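Local coordinates for protein nicotinate phosphoribosyltransferase (Porphyromonas gingivalis, PDB 2IM5) that probably makes nicotinate mononucleotide from nicotinate and phosphoribosyl diphosphate at the expense of ATP, a step of NAD biosynthesis, at residues 10-15 and 195-200; 364-369 and 379-384. One frame throughout, in Å; residues are numbered along the deposited sequence.

Interaction 1: 10-15 and 195-200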
loop_
_atom_site.group_PDB
_atom_site.type_symbol
_atom_site.label_atom_id
_atom_site.label_comp_id
_atom_site.label_asym_id
_atom_site.label_seq_id
_atom_site.Cartn_x
_atom_site.Cartn_y
_atom_site.Cartn_z
ATOM N N THR A 10 6.535 5.384 -7.216
ATOM C CA THR A 10 5.702 4.262 -6.808
ATOM C C THR A 10 5.827 4.146 -5.291
ATOM O O THR A 10 6.579 4.903 -4.663
ATOM C CB THR A 10 6.191 2.950 -7.482
ATOM O OG1 THR A 10 5.313 1.868 -7.149
ATOM C CG2 THR A 10 7.599 2.613 -7.026
ATOM N N ASP A 11 5.089 3.212 -4.699
ATOM C CA ASP A 11 5.143 3.022 -3.255
ATOM C C ASP A 11 6.303 2.143 -2.814
ATOM O O ASP A 11 6.700 1.216 -3.518
ATOM C CB ASP A 11 3.837 2.421 -2.741
ATOM C CG ASP A 11 2.723 3.440 -2.681
ATOM O OD1 ASP A 11 2.932 4.507 -2.071
ATOM O OD2 ASP A 11 1.641 3.171 -3.236
ATOM N N LEU A 12 6.839 2.446 -1.637
ATOM C CA LEU A 12 7.952 1.684 -1.090
ATOM C C LEU A 12 7.654 0.189 -1.035
ATOM O O LEU A 12 8.488 -0.630 -1.407
ATOM C CB LEU A 12 8.277 2.175 0.320
ATOM C CG LEU A 12 9.272 1.298 1.089
ATOM C CD1 LEU A 12 10.636 1.359 0.405
ATOM C CD2 LEU A 12 9.372 1.771 2.539
ATOM N N TYR A 13 6.452 -0.167 -0.590
ATOM C CA TYR A 13 6.112 -1.573 -0.455
ATOM C C TYR A 13 6.185 -2.373 -1.747
ATOM O O TYR A 13 6.322 -3.595 -1.708
ATOM C CB TYR A 13 4.740 -1.733 0.219
ATOM C CG TYR A 13 3.531 -1.495 -0.663
ATOM C CD1 TYR A 13 3.026 -2.511 -1.481
ATOM C CD2 TYR A 13 2.865 -0.269 -0.649
ATOM C CE1 TYR A 13 1.884 -2.311 -2.253
ATOM C CE2 TYR A 13 1.722 -0.056 -1.420
ATOM C CZ TYR A 13 1.234 -1.084 -2.219
ATOM O OH TYR A 13 0.090 -0.887 -2.971
ATOM N N LYS A 14 6.105 -1.700 -2.891
ATOM C CA LYS A 14 6.192 -2.403 -4.165
ATOM C C LYS A 14 7.606 -2.964 -4.318
ATOM O O LYS A 14 7.790 -4.081 -4.809
ATOM C CB LYS A 14 5.852 -1.460 -5.326
ATOM C CG LYS A 14 4.423 -0.886 -5.272
ATOM C CD LYS A 14 3.354 -1.817 -5.865
ATOM C CE LYS A 14 3.217 -3.142 -5.109
ATOM N NZ LYS A 14 2.038 -3.947 -5.566
ATOM N N PHE A 15 8.608 -2.202 -3.877
ATOM C CA PHE A 15 9.993 -2.661 -3.966
ATOM C C PHE A 15 10.340 -3.679 -2.881
ATOM O O PHE A 15 11.004 -4.679 -3.156
ATOM C CB PHE A 15 10.979 -1.490 -3.873
ATOM C CG PHE A 15 10.946 -0.569 -5.055
ATOM C CD1 PHE A 15 10.889 -1.068 -6.347
ATOM C CD2 PHE A 15 11.001 0.807 -4.877
ATOM C CE1 PHE A 15 10.889 -0.213 -7.447
ATOM C CE2 PHE A 15 11.001 1.670 -5.977
ATOM C CZ PHE A 15 10.945 1.152 -7.264
ATOM N N SER A 195 5.621 7.422 1.376
ATOM C CA SER A 195 5.649 6.116 0.759
ATOM C C SER A 195 6.169 6.227 -0.670
ATOM O O SER A 195 6.724 5.266 -1.212
ATOM C CB SER A 195 4.244 5.515 0.778
ATOM O OG SER A 195 4.248 4.215 0.228
ATOM N N ASN A 196 5.990 7.404 -1.271
ATOM C CA ASN A 196 6.441 7.653 -2.640
ATOM C C ASN A 196 7.961 7.788 -2.654
ATOM O O ASN A 196 8.509 8.818 -2.242
ATOM C CB ASN A 196 5.802 8.933 -3.177
ATOM C CG ASN A 196 6.049 9.127 -4.653
ATOM O OD1 ASN A 196 7.186 9.037 -5.125
ATOM N ND2 ASN A 196 4.983 9.399 -5.399
ATOM N N VAL A 197 8.645 6.755 -3.136
ATOM C CA VAL A 197 10.111 6.751 -3.156
ATOM C C VAL A 197 10.714 7.903 -3.958
ATOM O O VAL A 197 11.714 8.497 -3.542
ATOM C CB VAL A 197 10.646 5.405 -3.689
ATOM C CG1 VAL A 197 12.166 5.346 -3.550
ATOM C CG2 VAL A 197 9.989 4.261 -2.922
ATOM N N HIS A 198 10.102 8.217 -5.098
ATOM C CA HIS A 198 10.560 9.310 -5.944
ATOM C C HIS A 198 10.519 10.665 -5.225
ATOM O O HIS A 198 11.490 11.435 -5.261
ATOM C CB HIS A 198 9.709 9.396 -7.211
ATOM C CG HIS A 198 9.829 10.704 -7.928
ATOM N ND1 HIS A 198 11.030 11.187 -8.407
ATOM C CD2 HIS A 198 8.897 11.637 -8.241
ATOM C CE1 HIS A 198 10.831 12.357 -8.988
ATOM N NE2 HIS A 198 9.545 12.653 -8.900
ATOM N N LEU A 199 9.393 10.961 -4.583
ATOM C CA LEU A 199 9.260 12.224 -3.882
ATOM C C LEU A 199 10.105 12.277 -2.608
ATOM O O LEU A 199 10.462 13.356 -2.140
ATOM C CB LEU A 199 7.786 12.499 -3.581
ATOM C CG LEU A 199 6.965 12.750 -4.857
ATOM C CD1 LEU A 199 5.515 13.046 -4.505
ATOM C CD2 LEU A 199 7.579 13.921 -5.642
ATOM N N ALA A 200 10.426 11.115 -2.046
ATOM C CA ALA A 200 11.256 11.071 -0.848
ATOM C C ALA A 200 12.662 11.456 -1.301
ATOM O O ALA A 200 13.389 12.165 -0.607
ATOM C CB ALA A 200 11.259 9.673 -0.254
HETATM O O HOH W 1 5.107 1.878 0.970
#
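The backbones of D11 and N196 run past each other in a single beta bridge: V197 N donates to T10 O at 3.2 Å, and L12 N donates to S195 O at 2.9 Å. S195 adds a side-chain bond, its OG donating to D11 OD1 over 2.7 Å from above the carboxylate plane. With chi1 at -178°, OG lies opposite the backbone N of S195 and reaches both that carboxylate and a water, which in turn accepts from Y13 N. The other oxygen, D11 OD2, is bonded to T121. Both segments enter helices here, 12-24 and 197-203, so the bridge joins two helix starts, the second following strand 191-194 of the parallel sheet in the type II phosphoribosyltransferase fold. N196 is the N-cap of helix 197-203: its OD1 accepts from L199 N at 3.0 Å, the donor standing above the amide plane, while ND2 bonds D9. V197 CG2 packs 3.8 Å from L12 CA. V197 CG2 also sits at the edge of the F15 ring, near its plane, 4.1 Å from F15 CD2.

Interaction 2: 364-369 and 379-384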
loop_
_atom_site.group_PDB
_atom_site.type_symbol
_atom_site.label_atom_id
_atom_site.label_comp_id
_atom_site.label_asym_id
_atom_site.label_seq_id
_atom_site.Cartn_x
_atom_site.Cartn_y
_atom_site.Cartn_z
ATOM N N TYR A 364 -6.926 -18.777 -6.034
ATOM C CA TYR A 364 -7.532 -17.473 -5.788
ATOM C C TYR A 364 -7.096 -16.897 -4.454
ATOM O O TYR A 364 -6.905 -17.636 -3.489
ATOM C CB TYR A 364 -9.055 -17.567 -5.798
ATOM C CG TYR A 364 -9.633 -17.781 -7.168
ATOM C CD1 TYR A 364 -9.319 -16.911 -8.214
ATOM C CD2 TYR A 364 -10.492 -18.851 -7.429
ATOM C CE1 TYR A 364 -9.842 -17.095 -9.491
ATOM C CE2 TYR A 364 -11.027 -19.047 -8.707
ATOM C CZ TYR A 364 -10.694 -18.164 -9.732
ATOM O OH TYR A 364 -11.205 -18.354 -11.000
ATOM N N CYS A 365 -6.945 -15.574 -4.416
ATOM C CA CYS A 365 -6.556 -14.870 -3.201
ATOM C C CYS A 365 -7.771 -14.137 -2.652
ATOM O O CYS A 365 -8.599 -13.637 -3.412
ATOM C CB CYS A 365 -5.453 -13.843 -3.492
ATOM S SG CYS A 365 -3.896 -14.522 -4.130
ATOM N N VAL A 366 -7.889 -14.075 -1.333
ATOM C CA VAL A 366 -9.002 -13.372 -0.728
ATOM C C VAL A 366 -8.501 -12.504 0.412
ATOM O O VAL A 366 -7.373 -12.657 0.879
ATOM C CB VAL A 366 -10.080 -14.344 -0.179
ATOM C CG1 VAL A 366 -10.563 -15.267 -1.279
ATOM C CG2 VAL A 366 -9.526 -15.146 0.971
ATOM N N LYS A 367 -9.350 -11.581 0.840
ATOM C CA LYS A 367 -9.043 -10.679 1.941
ATOM C C LYS A 367 -10.345 -10.489 2.701
ATOM O O LYS A 367 -11.381 -10.240 2.092
ATOM C CB LYS A 367 -8.548 -9.332 1.417
ATOM C CG LYS A 367 -8.309 -8.323 2.524
ATOM C CD LYS A 367 -7.948 -6.969 1.963
ATOM C CE LYS A 367 -8.048 -5.902 3.040
ATOM N NZ LYS A 367 -7.836 -4.544 2.462
ATOM N N LEU A 368 -10.296 -10.607 4.023
ATOM C CA LEU A 368 -11.502 -10.475 4.826
ATOM C C LEU A 368 -11.713 -9.128 5.527
ATOM O O LEU A 368 -12.843 -8.643 5.601
ATOM C CB LEU A 368 -11.547 -11.606 5.850
ATOM C CG LEU A 368 -11.449 -13.028 5.275
ATOM C CD1 LEU A 368 -11.572 -14.042 6.406
ATOM C CD2 LEU A 368 -12.545 -13.255 4.238
ATOM N N SER A 369 -10.641 -8.528 6.036
ATOM C CA SER A 369 -10.723 -7.244 6.750
ATOM C C SER A 369 -11.491 -7.360 8.069
ATOM O O SER A 369 -12.099 -8.389 8.354
ATOM C CB SER A 369 -11.394 -6.169 5.887
ATOM O OG SER A 369 -12.777 -6.055 6.193
ATOM N N PRO A 379 -15.987 -15.349 -4.427
ATOM C CA PRO A 379 -16.971 -15.742 -3.409
ATOM C C PRO A 379 -16.775 -17.157 -2.863
ATOM O O PRO A 379 -16.817 -17.367 -1.654
ATOM C CB PRO A 379 -18.297 -15.592 -4.145
ATOM C CG PRO A 379 -18.038 -14.423 -5.031
ATOM C CD PRO A 379 -16.661 -14.736 -5.587
ATOM N N GLU A 380 -16.574 -18.119 -3.756
ATOM C CA GLU A 380 -16.364 -19.504 -3.357
ATOM C C GLU A 380 -15.145 -19.597 -2.433
ATOM O O GLU A 380 -15.175 -20.289 -1.415
ATOM C CB GLU A 380 -16.134 -20.371 -4.602
ATOM C CG GLU A 380 -16.079 -21.879 -4.344
ATOM C CD GLU A 380 -17.459 -22.501 -4.135
ATOM O OE1 GLU A 380 -17.537 -23.755 -4.047
ATOM O OE2 GLU A 380 -18.460 -21.739 -4.062
ATOM N N GLU A 381 -14.076 -18.885 -2.790
ATOM C CA GLU A 381 -12.845 -18.905 -2.011
ATOM C C GLU A 381 -13.024 -18.215 -0.665
ATOM O O GLU A 381 -12.462 -18.646 0.341
ATOM C CB GLU A 381 -11.714 -18.243 -2.799
ATOM C CG GLU A 381 -10.318 -18.491 -2.231
ATOM C CD GLU A 381 -9.964 -19.968 -2.155
ATOM O OE1 GLU A 381 -10.284 -20.706 -3.107
ATOM O OE2 GLU A 381 -9.354 -20.392 -1.148
ATOM N N ILE A 382 -13.806 -17.140 -0.642
ATOM C CA ILE A 382 -14.054 -16.414 0.601
ATOM C C ILE A 382 -14.734 -17.321 1.624
ATOM O O ILE A 382 -14.372 -17.327 2.805
ATOM C CB ILE A 382 -14.951 -15.181 0.364
ATOM C CG1 ILE A 382 -14.184 -14.120 -0.426
ATOM C CG2 ILE A 382 -15.418 -14.610 1.702
ATOM C CD1 ILE A 382 -15.034 -12.937 -0.853
ATOM N N LEU A 383 -15.723 -18.078 1.162
ATOM C CA LEU A 383 -16.449 -19.012 2.015
ATOM C C LEU A 383 -15.472 -20.047 2.583
ATOM O O LEU A 383 -15.506 -20.355 3.774
ATOM C CB LEU A 383 -17.528 -19.733 1.197
ATOM C CG LEU A 383 -18.904 -19.918 1.843
ATOM C CD1 LEU A 383 -19.779 -20.778 0.929
ATOM C CD2 LEU A 383 -18.762 -20.569 3.215
ATOM N N LEU A 384 -14.615 -20.582 1.717
ATOM C CA LEU A 384 -13.640 -21.581 2.123
ATOM C C LEU A 384 -12.725 -21.015 3.210
ATOM O O LEU A 384 -12.432 -21.692 4.186
ATOM C CB LEU A 384 -12.806 -22.036 0.915
ATOM C CG LEU A 384 -11.770 -23.127 1.195
ATOM C CD1 LEU A 384 -12.484 -24.411 1.551
ATOM C CD2 LEU A 384 -10.893 -23.341 -0.031
HETATM O O HOH W 2 -8.476 -21.028 -5.607
#
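Helix 379-389, the last of the modelled chain, lays its first turn against the extended segment that leaves edge strand 363-364 of the antiparallel sheet, and E381 meets Y364 and V366 there. The contact is made by side chains, with no direct hydrogen bond between the two segments. V366 CG1 lies against the outer side of the bend in the E381 chain, 3.4 Å from E381 CG, and the two side chains cross at about a right angle. The bend comes at chi2, 59°, after a first torsion that sets CG opposite the backbone N; the methylenes thereby lie over V366 and beside Y364, whose CB is 3.9 Å from E381 CG. The carboxylate is held at both oxygens: a water donates to E381 OE1 at 3.1 Å and accepts from Y364 N at 2.8 Å, while E381 OE2 is bonded to the hydroxyl of Y225. Y364 is the last residue of strand 363-364, at the edge of the sheet, and its ring, which leads away from the helix, meets W352 of the neighbouring strand 347-355 with the planes steeply inclined. Farther along, I382 takes over. I382 CG1 touches V366 CG1 at 3.9 Å, and I382 CG2, on the other branch, lies 4.1 Å from L368 CD2 as the I382 and L368 side chains slide past each other in opposite directions. V366 also packs on Y225 and L368 on I391, extending this apolar patch beyond the two segments, whereas V366 O accepts from Q217 NE2 of helix 213-223.

How the interactions relate
From the N terminus, residues 10-15 wait some 180 residues for their partner: interaction 1 closes only when the chain comes back at 195-200, after passing through strands of both sheets. It joins the start of helix 12-24 to the loop and helix that follow strand 191-194, and so ties the N-terminal part to the parallel sheet. Interaction 2 opens and closes later, across a nine-residue connection without helix or strand between 364-369 and 379-384, fastening the last helix beside the edge of the antiparallel sheet. The two are therefore in series, neither nested nor crossed. The centres of interactions 1 and 2 lie about 28 Å apart. The nearest atoms of interactions 1 and 2 are about 10 Å apart, without touching.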